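Local coordinates for protein neurotrypsin (Mus musculus, PDB 6H8M) that is a secreted serine protease that plays a role in neuronal plasticity, represented here by its third scavenger receptor cysteine-rich (SRCR) domain, at residues G3-N13 / G17-T29. Sequence-based numbering, arbitrary orientation.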
# COMPACT_ATOMS: atom_id res chain seq x y z
N GLY A 3 11.31 2.02 -10.44
CA GLY A 3 10.17 1.98 -9.51
C GLY A 3 9.52 0.61 -9.52
O GLY A 3 9.99 -0.33 -10.11
N PHE A 4 8.39 0.52 -8.85
CA PHE A 4 7.67 -0.70 -8.70
C PHE A 4 6.38 -0.61 -9.48
O PHE A 4 5.67 0.40 -9.32
CB PHE A 4 7.22 -0.84 -7.24
CG PHE A 4 8.37 -1.09 -6.30
CD1 PHE A 4 9.10 -2.25 -6.39
CD2 PHE A 4 8.67 -0.19 -5.30
CE1 PHE A 4 10.15 -2.51 -5.52
CE2 PHE A 4 9.72 -0.44 -4.43
CZ PHE A 4 10.45 -1.60 -4.54
N PRO A 5 5.97 -1.63 -10.24
CA PRO A 5 4.56 -1.68 -10.65
C PRO A 5 3.66 -1.82 -9.40
O PRO A 5 3.95 -2.67 -8.50
CB PRO A 5 4.50 -2.91 -11.59
CG PRO A 5 5.98 -3.18 -11.95
CD PRO A 5 6.74 -2.80 -10.70
N ILE A 6 2.49 -1.14 -9.43
CA ILE A 6 1.51 -1.15 -8.37
C ILE A 6 0.11 -1.20 -8.96
O ILE A 6 -0.15 -0.69 -10.13
CB ILE A 6 1.70 0.06 -7.44
CG1 ILE A 6 1.50 1.38 -8.11
CG2 ILE A 6 3.06 0.04 -6.79
CD1 ILE A 6 1.48 2.52 -7.11
N ARG A 7 -0.78 -1.87 -8.23
CA ARG A 7 -2.20 -1.92 -8.60
C ARG A 7 -3.03 -1.96 -7.34
O ARG A 7 -2.58 -2.38 -6.32
CB ARG A 7 -2.48 -3.13 -9.50
CG ARG A 7 -2.32 -4.50 -8.86
CD ARG A 7 -2.51 -5.64 -9.84
NE ARG A 7 -2.44 -6.89 -9.08
CZ ARG A 7 -2.31 -8.07 -9.60
NH1 ARG A 7 -2.22 -8.18 -10.91
NH2 ARG A 7 -2.31 -9.13 -8.81
N LEU A 8 -4.29 -1.54 -7.45
CA LEU A 8 -5.28 -1.68 -6.41
C LEU A 8 -6.31 -2.77 -6.78
O LEU A 8 -6.68 -2.86 -7.98
CB LEU A 8 -6.05 -0.36 -6.20
CG LEU A 8 -5.15 0.83 -5.88
CD1 LEU A 8 -6.04 2.03 -5.60
CD2 LEU A 8 -4.17 0.54 -4.72
N VAL A 9 -6.60 -3.66 -5.83
CA VAL A 9 -7.45 -4.82 -6.09
C VAL A 9 -8.59 -4.87 -5.07
O VAL A 9 -8.44 -4.50 -3.91
CB VAL A 9 -6.58 -6.10 -5.97
CG1 VAL A 9 -7.38 -7.36 -6.38
CG2 VAL A 9 -5.34 -5.99 -6.86
N ASP A 10 -9.77 -5.33 -5.52
CA ASP A 10 -10.89 -5.68 -4.63
C ASP A 10 -11.60 -4.45 -4.02
O ASP A 10 -12.39 -4.65 -3.09
CB ASP A 10 -10.49 -6.64 -3.52
CG ASP A 10 -10.28 -8.06 -3.97
OD1 ASP A 10 -10.84 -8.44 -5.00
OD2 ASP A 10 -9.59 -8.78 -3.28
N GLY A 11 -11.39 -3.28 -4.58
CA GLY A 11 -12.12 -2.06 -4.25
C GLY A 11 -13.45 -2.01 -4.97
O GLY A 11 -13.67 -2.73 -5.88
N GLU A 12 -14.29 -1.07 -4.57
CA GLU A 12 -15.62 -0.88 -5.28
C GLU A 12 -15.42 -0.15 -6.59
O GLU A 12 -16.28 -0.11 -7.40
CB GLU A 12 -16.59 -0.16 -4.34
CG GLU A 12 -16.94 -1.02 -3.14
CD GLU A 12 -18.42 -0.97 -2.75
OE1 GLU A 12 -19.18 -0.20 -3.39
OE2 GLU A 12 -18.81 -1.71 -1.81
N ASN A 13 -14.31 0.56 -6.77
CA ASN A 13 -13.97 1.27 -7.99
C ASN A 13 -12.43 1.29 -8.11
O ASN A 13 -11.72 0.83 -7.21
CB ASN A 13 -14.55 2.69 -8.02
CG ASN A 13 -14.12 3.44 -6.77
OD1 ASN A 13 -12.97 3.81 -6.62
ND2 ASN A 13 -15.05 3.67 -5.86
N GLY A 17 -8.58 0.14 -3.05
CA GLY A 17 -8.46 -1.30 -2.92
C GLY A 17 -7.21 -1.70 -2.14
O GLY A 17 -6.46 -0.81 -1.64
N ARG A 18 -6.96 -3.01 -2.08
CA ARG A 18 -5.73 -3.55 -1.43
C ARG A 18 -4.55 -3.26 -2.37
O ARG A 18 -4.67 -3.53 -3.58
CB ARG A 18 -5.88 -5.05 -1.19
CG ARG A 18 -4.66 -5.70 -0.54
CD ARG A 18 -4.84 -7.20 -0.36
NE ARG A 18 -5.04 -7.89 -1.63
CZ ARG A 18 -6.22 -8.11 -2.18
NH1 ARG A 18 -7.32 -7.68 -1.59
NH2 ARG A 18 -6.30 -8.75 -3.34
N VAL A 19 -3.44 -2.76 -1.82
CA VAL A 19 -2.22 -2.42 -2.60
C VAL A 19 -1.46 -3.68 -2.95
O VAL A 19 -1.20 -4.49 -2.06
CB VAL A 19 -1.30 -1.47 -1.81
CG1 VAL A 19 -0.14 -1.12 -2.76
CG2 VAL A 19 -2.06 -0.21 -1.40
N GLU A 20 -1.21 -3.91 -4.25
CA GLU A 20 -0.35 -4.98 -4.67
C GLU A 20 0.83 -4.37 -5.43
O GLU A 20 0.68 -3.40 -6.20
CB GLU A 20 -1.11 -6.06 -5.45
CG GLU A 20 -2.16 -6.72 -4.53
CD GLU A 20 -2.84 -7.98 -4.94
OE1 GLU A 20 -3.42 -8.65 -4.05
OE2 GLU A 20 -2.76 -8.25 -6.14
N VAL A 21 2.00 -4.99 -5.23
CA VAL A 21 3.20 -4.50 -5.85
C VAL A 21 3.93 -5.67 -6.50
O VAL A 21 3.84 -6.80 -6.02
CB VAL A 21 4.11 -3.80 -4.84
CG1 VAL A 21 3.35 -2.74 -4.08
CG2 VAL A 21 4.66 -4.80 -3.84
N PHE A 22 4.61 -5.40 -7.63
CA PHE A 22 5.22 -6.46 -8.40
C PHE A 22 6.74 -6.40 -8.19
O PHE A 22 7.37 -5.42 -8.53
CB PHE A 22 4.93 -6.31 -9.89
CG PHE A 22 5.39 -7.49 -10.72
CD1 PHE A 22 4.58 -8.61 -10.81
CD2 PHE A 22 6.64 -7.52 -11.34
CE1 PHE A 22 4.97 -9.71 -11.55
CE2 PHE A 22 7.04 -8.64 -12.08
CZ PHE A 22 6.21 -9.72 -12.19
N VAL A 23 7.25 -7.44 -7.54
CA VAL A 23 8.65 -7.51 -7.04
C VAL A 23 9.10 -8.96 -7.23
O VAL A 23 8.35 -9.86 -6.92
CB VAL A 23 8.69 -7.16 -5.54
CG1 VAL A 23 10.09 -7.21 -4.97
CG2 VAL A 23 8.15 -5.77 -5.26
N ASN A 24 10.34 -9.19 -7.68
CA ASN A 24 10.88 -10.53 -7.74
C ASN A 24 9.95 -11.47 -8.51
O ASN A 24 9.73 -12.59 -8.09
CB ASN A 24 11.16 -11.02 -6.32
CG ASN A 24 12.37 -10.32 -5.74
OD1 ASN A 24 13.23 -9.90 -6.48
ND2 ASN A 24 12.39 -10.14 -4.43
N GLY A 25 9.38 -10.99 -9.60
CA GLY A 25 8.64 -11.81 -10.55
C GLY A 25 7.23 -12.11 -10.09
O GLY A 25 6.56 -12.90 -10.74
N GLN A 26 6.75 -11.56 -8.97
CA GLN A 26 5.40 -11.88 -8.48
C GLN A 26 4.67 -10.66 -7.93
O GLN A 26 5.25 -9.79 -7.30
CB GLN A 26 5.38 -12.85 -7.30
CG GLN A 26 5.82 -14.24 -7.68
CD GLN A 26 5.75 -15.14 -6.47
OE1 GLN A 26 6.73 -15.34 -5.77
NE2 GLN A 26 4.55 -15.63 -6.18
N TRP A 27 3.33 -10.68 -8.10
CA TRP A 27 2.49 -9.75 -7.39
C TRP A 27 2.38 -10.15 -5.91
O TRP A 27 2.21 -11.31 -5.61
CB TRP A 27 1.08 -9.66 -8.00
CG TRP A 27 1.07 -8.97 -9.32
CD1 TRP A 27 1.06 -9.53 -10.57
CD2 TRP A 27 1.14 -7.55 -9.52
NE1 TRP A 27 1.06 -8.53 -11.51
CE2 TRP A 27 1.14 -7.32 -10.90
CE3 TRP A 27 1.24 -6.45 -8.67
CZ2 TRP A 27 1.16 -6.04 -11.44
CZ3 TRP A 27 1.22 -5.19 -9.19
CH2 TRP A 27 1.24 -4.99 -10.56
N GLY A 28 2.49 -9.18 -5.00
CA GLY A 28 2.34 -9.46 -3.57
C GLY A 28 1.88 -8.24 -2.82
O GLY A 28 1.68 -7.17 -3.42
N THR A 29 1.71 -8.37 -1.53
CA THR A 29 1.03 -7.32 -0.75
C THR A 29 2.04 -6.57 0.11
O THR A 29 3.21 -6.85 0.09
CB THR A 29 -0.09 -7.95 0.08
OG1 THR A 29 0.44 -9.01 0.89
CG2 THR A 29 -1.07 -8.64 -0.84
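R7 lays its guanidinium over W27 and turns its edge to E20, on one face of the antiparallel hairpin 6-10/18-23, which forms one edge of the five-stranded sheet of this SRCR domain. The group stacks flat on the indole, planes 8° apart, with CZ 3.5 Å from the centroid of W27's five-membered ring, a cation-pi contact; CD sits over the six-membered ring. The opposite indole face takes F22 CD1. At the guanidinium edge, R7 NH2 reaches E20 OE2 at 2.8 Å, nearly along the C-O axis, and NE adds a longer bond to it. Replacing R7 with an alanine is likely to leave E20 OE2 without its charged mate and W27 without its stacked partner. E20 OE1 is gripped side-on by R18 NE and NH2, each at 3.0 Å; a bend at chi3 (60°) carries the R18 guanidinium across toward the neighbouring strand. On the other face, L8 CD2 meets V19 CG2 at 4.0 Å, and V19 continues onto I43 of helix 37-46. The hydrogen-bonded pairs R7/E20 and V9/R18 set the register. The charged network ends at D10, whose OD2 takes R18 NH1 at 3.0 Å and, from above the carboxylate plane, NH2 at 3.3 Å.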